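Hypothetical protein ybaA (Shigella flexneri, PDB 2OKQ) is of unknown function, belongs to the DUF1428 family, and forms a two-subunit assembly of alpha+beta chains built on a four-stranded antiparallel sheet. Local coordinates at residues V82-E85 with E86-V90; M123-G127 with K128-Y132. One frame throughout, in Å; residues are numbered along the deposited sequence.

Contact 1 of 2, residues V82-E85 with E86-V90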
loop_
_atom_site.group_PDB
_atom_site.type_symbol
_atom_site.label_atom_id
_atom_site.label_comp_id
_atom_site.label_asym_id
_atom_site.label_seq_id
_atom_site.Cartn_x
_atom_site.Cartn_y
_atom_site.Cartn_z
ATOM N N VAL A 82 -7.596 9.094 6.345
ATOM C CA VAL A 82 -7.362 8.654 7.730
ATOM C C VAL A 82 -7.603 9.791 8.756
ATOM O O VAL A 82 -7.118 9.738 9.908
ATOM C CB VAL A 82 -5.966 8.043 7.925
ATOM C CG1 VAL A 82 -5.835 6.724 7.087
ATOM C CG2 VAL A 82 -4.871 9.039 7.537
ATOM N N LYS A 83 -8.327 10.802 8.301
ATOM C CA LYS A 83 -8.649 12.003 9.106
ATOM C C LYS A 83 -7.427 12.440 9.909
ATOM O O LYS A 83 -7.464 12.577 11.139
ATOM C CB LYS A 83 -9.875 11.758 9.991
ATOM C CG LYS A 83 -11.106 11.406 9.186
ATOM C CD LYS A 83 -12.329 11.128 10.034
ATOM C CE LYS A 83 -13.572 11.035 9.143
ATOM N NZ LYS A 83 -14.784 10.509 9.852
ATOM N N ALA A 84 -6.329 12.628 9.176
ATOM C CA ALA A 84 -5.034 12.917 9.746
ATOM C C ALA A 84 -5.072 14.256 10.456
ATOM O O ALA A 84 -5.638 15.215 9.930
ATOM C CB ALA A 84 -3.976 12.943 8.656
ATOM N N GLU A 85 -4.468 14.313 11.636
ATOM C CA GLU A 85 -4.363 15.576 12.373
ATOM C C GLU A 85 -3.037 16.279 12.104
ATOM O O GLU A 85 -2.092 15.676 11.603
ATOM C CB GLU A 85 -4.607 15.356 13.863
ATOM C CG GLU A 85 -6.086 15.383 14.201
ATOM C CD GLU A 85 -6.450 14.520 15.382
ATOM O OE1 GLU A 85 -5.650 14.419 16.347
ATOM O OE2 GLU A 85 -7.558 13.942 15.349
ATOM N N GLU A 86 -2.963 17.569 12.453
ATOM C CA GLU A 86 -1.847 18.411 12.026
ATOM C C GLU A 86 -0.473 17.844 12.372
ATOM O O GLU A 86 0.489 18.016 11.623
ATOM C CB GLU A 86 -2.039 19.847 12.545
ATOM C CG GLU A 86 -3.209 20.533 11.859
ATOM C CD GLU A 86 -3.432 21.976 12.297
ATOM O OE1 GLU A 86 -2.485 22.798 12.212
ATOM O OE2 GLU A 86 -4.575 22.291 12.702
ATOM N N ASN A 87 -0.400 17.136 13.488
ATOM C CA ASN A 87 0.846 16.566 13.993
ATOM C C ASN A 87 1.162 15.175 13.419
ATOM O O ASN A 87 2.127 14.514 13.842
ATOM C CB ASN A 87 0.749 16.455 15.522
ATOM C CG ASN A 87 -0.336 15.470 15.969
ATOM O OD1 ASN A 87 -1.494 15.569 15.558
ATOM N ND2 ASN A 87 0.045 14.514 16.806
ATOM N N GLU A 88 0.341 14.728 12.479
ATOM C CA GLU A 88 0.409 13.342 12.003
ATOM C C GLU A 88 0.841 13.276 10.543
ATOM O O GLU A 88 0.613 14.212 9.796
ATOM C CB GLU A 88 -0.948 12.666 12.149
ATOM C CG GLU A 88 -1.459 12.558 13.569
ATOM C CD GLU A 88 -2.794 11.858 13.669
ATOM O OE1 GLU A 88 -3.638 12.040 12.789
ATOM O OE2 GLU A 88 -3.001 11.126 14.657
ATOM N N GLU A 89 1.442 12.147 10.159
ATOM C CA GLU A 89 1.821 11.862 8.767
ATOM C C GLU A 89 1.135 10.576 8.344
ATOM O O GLU A 89 0.808 9.754 9.197
ATOM C CB GLU A 89 3.326 11.628 8.655
ATOM C CG GLU A 89 4.197 12.863 8.953
ATOM C CD GLU A 89 4.311 13.810 7.776
ATOM O OE1 GLU A 89 3.519 13.710 6.812
ATOM O OE2 GLU A 89 5.206 14.677 7.823
ATOM N N VAL A 90 0.948 10.405 7.038
ATOM C CA VAL A 90 0.266 9.217 6.496
ATOM C C VAL A 90 1.276 8.119 6.214
ATOM O O VAL A 90 2.343 8.381 5.661
ATOM C CB VAL A 90 -0.502 9.549 5.205
ATOM C CG1 VAL A 90 -1.154 8.277 4.630
ATOM C CG2 VAL A 90 -1.595 10.594 5.501
#

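Contact 2 of 2, residues M123-G127 with K128-Y132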
loop_
_atom_site.group_PDB
_atom_site.type_symbol
_atom_site.label_atom_id
_atom_site.label_comp_id
_atom_site.label_asym_id
_atom_site.label_seq_id
_atom_site.Cartn_x
_atom_site.Cartn_y
_atom_site.Cartn_z
ATOM N N MET A 123 0.392 0.758 20.621
ATOM C CA MET A 123 0.298 1.360 19.283
ATOM C C MET A 123 0.617 2.850 19.273
ATOM O O MET A 123 -0.103 3.642 19.894
ATOM C CB MET A 123 -1.111 1.188 18.719
ATOM C CG MET A 123 -1.442 -0.195 18.207
ATOM S SD MET A 123 -3.157 -0.253 17.664
ATOM C CE MET A 123 -4.049 -0.241 19.226
ATOM N N PRO A 124 1.677 3.244 18.547
ATOM C CA PRO A 124 2.001 4.660 18.407
ATOM C C PRO A 124 1.097 5.377 17.401
ATOM O O PRO A 124 1.544 6.311 16.742
ATOM C CB PRO A 124 3.452 4.647 17.902
ATOM C CG PRO A 124 3.876 3.203 17.859
ATOM C CD PRO A 124 2.630 2.397 17.819
ATOM N N PHE A 125 -0.155 4.939 17.282
ATOM C CA PHE A 125 -1.134 5.565 16.387
ATOM C C PHE A 125 -2.559 5.260 16.822
ATOM O O PHE A 125 -2.796 4.349 17.620
ATOM C CB PHE A 125 -0.939 5.105 14.934
ATOM C CG PHE A 125 -1.163 3.632 14.722
ATOM C CD1 PHE A 125 -2.428 3.141 14.407
ATOM C CD2 PHE A 125 -0.108 2.733 14.832
ATOM C CE1 PHE A 125 -2.629 1.792 14.205
ATOM C CE2 PHE A 125 -0.308 1.380 14.638
ATOM C CZ PHE A 125 -1.566 0.913 14.322
ATOM N N ASP A 126 -3.506 6.004 16.262
ATOM C CA ASP A 126 -4.914 5.824 16.566
ATOM C C ASP A 126 -5.539 4.716 15.713
ATOM O O ASP A 126 -5.866 4.923 14.539
ATOM C CB ASP A 126 -5.664 7.145 16.383
ATOM C CG ASP A 126 -7.107 7.080 16.856
ATOM O OD1 ASP A 126 -7.559 6.006 17.325
ATOM O OD2 ASP A 126 -7.800 8.114 16.751
ATOM N N GLY A 127 -5.729 3.553 16.334
ATOM C CA GLY A 127 -6.318 2.386 15.679
ATOM C C GLY A 127 -7.672 2.618 15.037
ATOM O O GLY A 127 -8.023 1.938 14.077
ATOM N N LYS A 128 -8.434 3.583 15.557
ATOM C CA LYS A 128 -9.764 3.895 15.034
ATOM C C LYS A 128 -9.715 4.472 13.640
ATOM O O LYS A 128 -10.615 4.247 12.826
ATOM C CB LYS A 128 -10.483 4.883 15.955
ATOM C CG LYS A 128 -11.175 4.245 17.127
ATOM C CD LYS A 128 -11.750 5.343 18.020
ATOM C CE LYS A 128 -12.703 4.791 19.066
ATOM N NZ LYS A 128 -13.320 5.913 19.843
ATOM N N ARG A 129 -8.652 5.220 13.361
ATOM C CA ARG A 129 -8.553 5.937 12.106
ATOM C C ARG A 129 -7.772 5.174 11.024
ATOM O O ARG A 129 -7.804 5.561 9.867
ATOM C CB ARG A 129 -8.003 7.346 12.341
ATOM C CG ARG A 129 -9.097 8.253 12.895
ATOM C CD ARG A 129 -8.610 9.664 13.163
ATOM N NE ARG A 129 -7.598 9.711 14.210
ATOM C CZ ARG A 129 -6.361 10.161 14.039
ATOM N NH1 ARG A 129 -5.956 10.571 12.838
ATOM N NH2 ARG A 129 -5.521 10.177 15.062
ATOM N N MET A 130 -7.113 4.084 11.411
ATOM C CA MET A 130 -6.485 3.164 10.451
ATOM C C MET A 130 -7.544 2.665 9.458
ATOM O O MET A 130 -8.675 2.356 9.856
ATOM C CB MET A 130 -5.845 1.988 11.200
ATOM C CG MET A 130 -5.154 0.923 10.324
ATOM S SD MET A 130 -4.425 -0.435 11.279
ATOM C CE MET A 130 -5.918 -1.217 11.907
ATOM N N ILE A 131 -7.210 2.590 8.173
ATOM C CA ILE A 131 -8.103 1.911 7.233
ATOM C C ILE A 131 -7.396 0.634 6.769
ATOM O O ILE A 131 -6.171 0.593 6.723
ATOM C CB ILE A 131 -8.555 2.790 6.060
ATOM C CG1 ILE A 131 -7.368 3.237 5.181
ATOM C CG2 ILE A 131 -9.338 4.007 6.594
ATOM C CD1 ILE A 131 -7.798 4.129 3.972
ATOM N N TYR A 132 -8.180 -0.400 6.471
ATOM C CA TYR A 132 -7.613 -1.744 6.272
ATOM C C TYR A 132 -8.528 -2.539 5.374
ATOM O O TYR A 132 -9.741 -2.393 5.451
ATOM C CB TYR A 132 -7.526 -2.476 7.616
ATOM C CG TYR A 132 -7.329 -3.972 7.467
ATOM C CD1 TYR A 132 -6.078 -4.493 7.129
ATOM C CD2 TYR A 132 -8.399 -4.864 7.650
ATOM C CE1 TYR A 132 -5.881 -5.881 6.989
ATOM C CE2 TYR A 132 -8.218 -6.248 7.504
ATOM C CZ TYR A 132 -6.960 -6.743 7.182
ATOM O OH TYR A 132 -6.762 -8.095 7.038
HETATM O O HOH W 1 -9.641 0.879 12.073
#

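Contact 1 of 2, residues V82-E85 with E86-V90
Glu85 and Glu88 grip each other at both ends of a tight turn, with two hydrogen bonds running in opposite senses. The carboxylate of Glu88 reaches back so that OE1 takes the backbone N-H of Glu85 at 2.7 Å, almost straight at 172°; the donor comes to the anti side of OE1 and lies 34° out of the carboxylate plane. With chi1 at -62° the CG of Glu88 sits beside its own backbone N, and the extended chain beyond it gives the acid the length to span the turn. The return bond is from Glu88 N to Glu85 O, 2.8 Å. Glutamate suits position 88 because its other oxygen, OE2, forms a salt bridge with Arg129, which should favour the charged form although Glu85 OE1 lies 4.6 Å from Glu88 OE2. At the corner, Glu85 CB rests 3.6 Å from Asn87 OD1, while the exposed acids Glu85 and Glu86 are at home on the polar surface. Deeper in, CG2 of Val82 meets CG2 of Val90 at 4.2 Å, and these compact branched side chains both pack on Val32 of strand 27-36. Lys83, with positive phi, closes helix 78-81 in a Schellman motif, and residues Glu85 to Glu88 then form a type I beta turn that leads into strand 88-97.

Contact 2 of 2, residues M123-G127 with K128-Y132
Phe125 leans its ring atom CE1 to within 4.1 Å of Met130 SD in the modelled conformer of that methionine, one of two, so this oblique Met-aromatic contact is tentative. The chain of Met130, extended as far as the sulfur, brings SD to the ring, and a soft, polarisable sulfur suits an aromatic neighbour. Asp126 comes next and does most of the bonding. Its CG stands anti to its backbone N (chi1 -173°), which turns the carboxylate toward the residues that follow. There OD1 receives Lys128 N at 3.1 Å, closing an Asx turn that suits the short aspartate side chain, while OD2 receives Arg129 NE at 3.0 Å in a salt bridge; both donors approach from above the carboxylate plane, which stands 68° from the guanidinium plane. Asp126 O also accepts Arg129 N at 3.0 Å and, weakly, Met130 N, so the carbonyl and carboxylate of one residue together hold the bend. Arginine suits its place by branching: NH2 is left for Glu88 and NH1 probably bonds Val82 O. Gly127 O is bridged to Met130 O by a water. The turn thus delivers the chain to strand 131-140, with Phe125 packing on both Met46 of helix 40-56 and Val33 of strand 27-36, and Ile131 bonded through its backbone to Val32.

In the fold
Contact 1 precedes contact 2 along the chain, and their centres lie about 11 Å apart. Each is a turn feeding a strand of the same antiparallel sheet: contact 1 leads into strand 88-97 and contact 2 into strand 131-140, with strand 27-36 between those two in the sheet. The order of elements, with helix 40-56 and helix 100-111 as the crossovers, matches a ferredoxin-like fold. Arg129 of contact 2 joins the two entrances across strand 27-36 through its guanidinium group. Both contacts also touch the second subunit, through Val75 and Thr76 of that subunit among others, so the linked turns form part of the dimer interface.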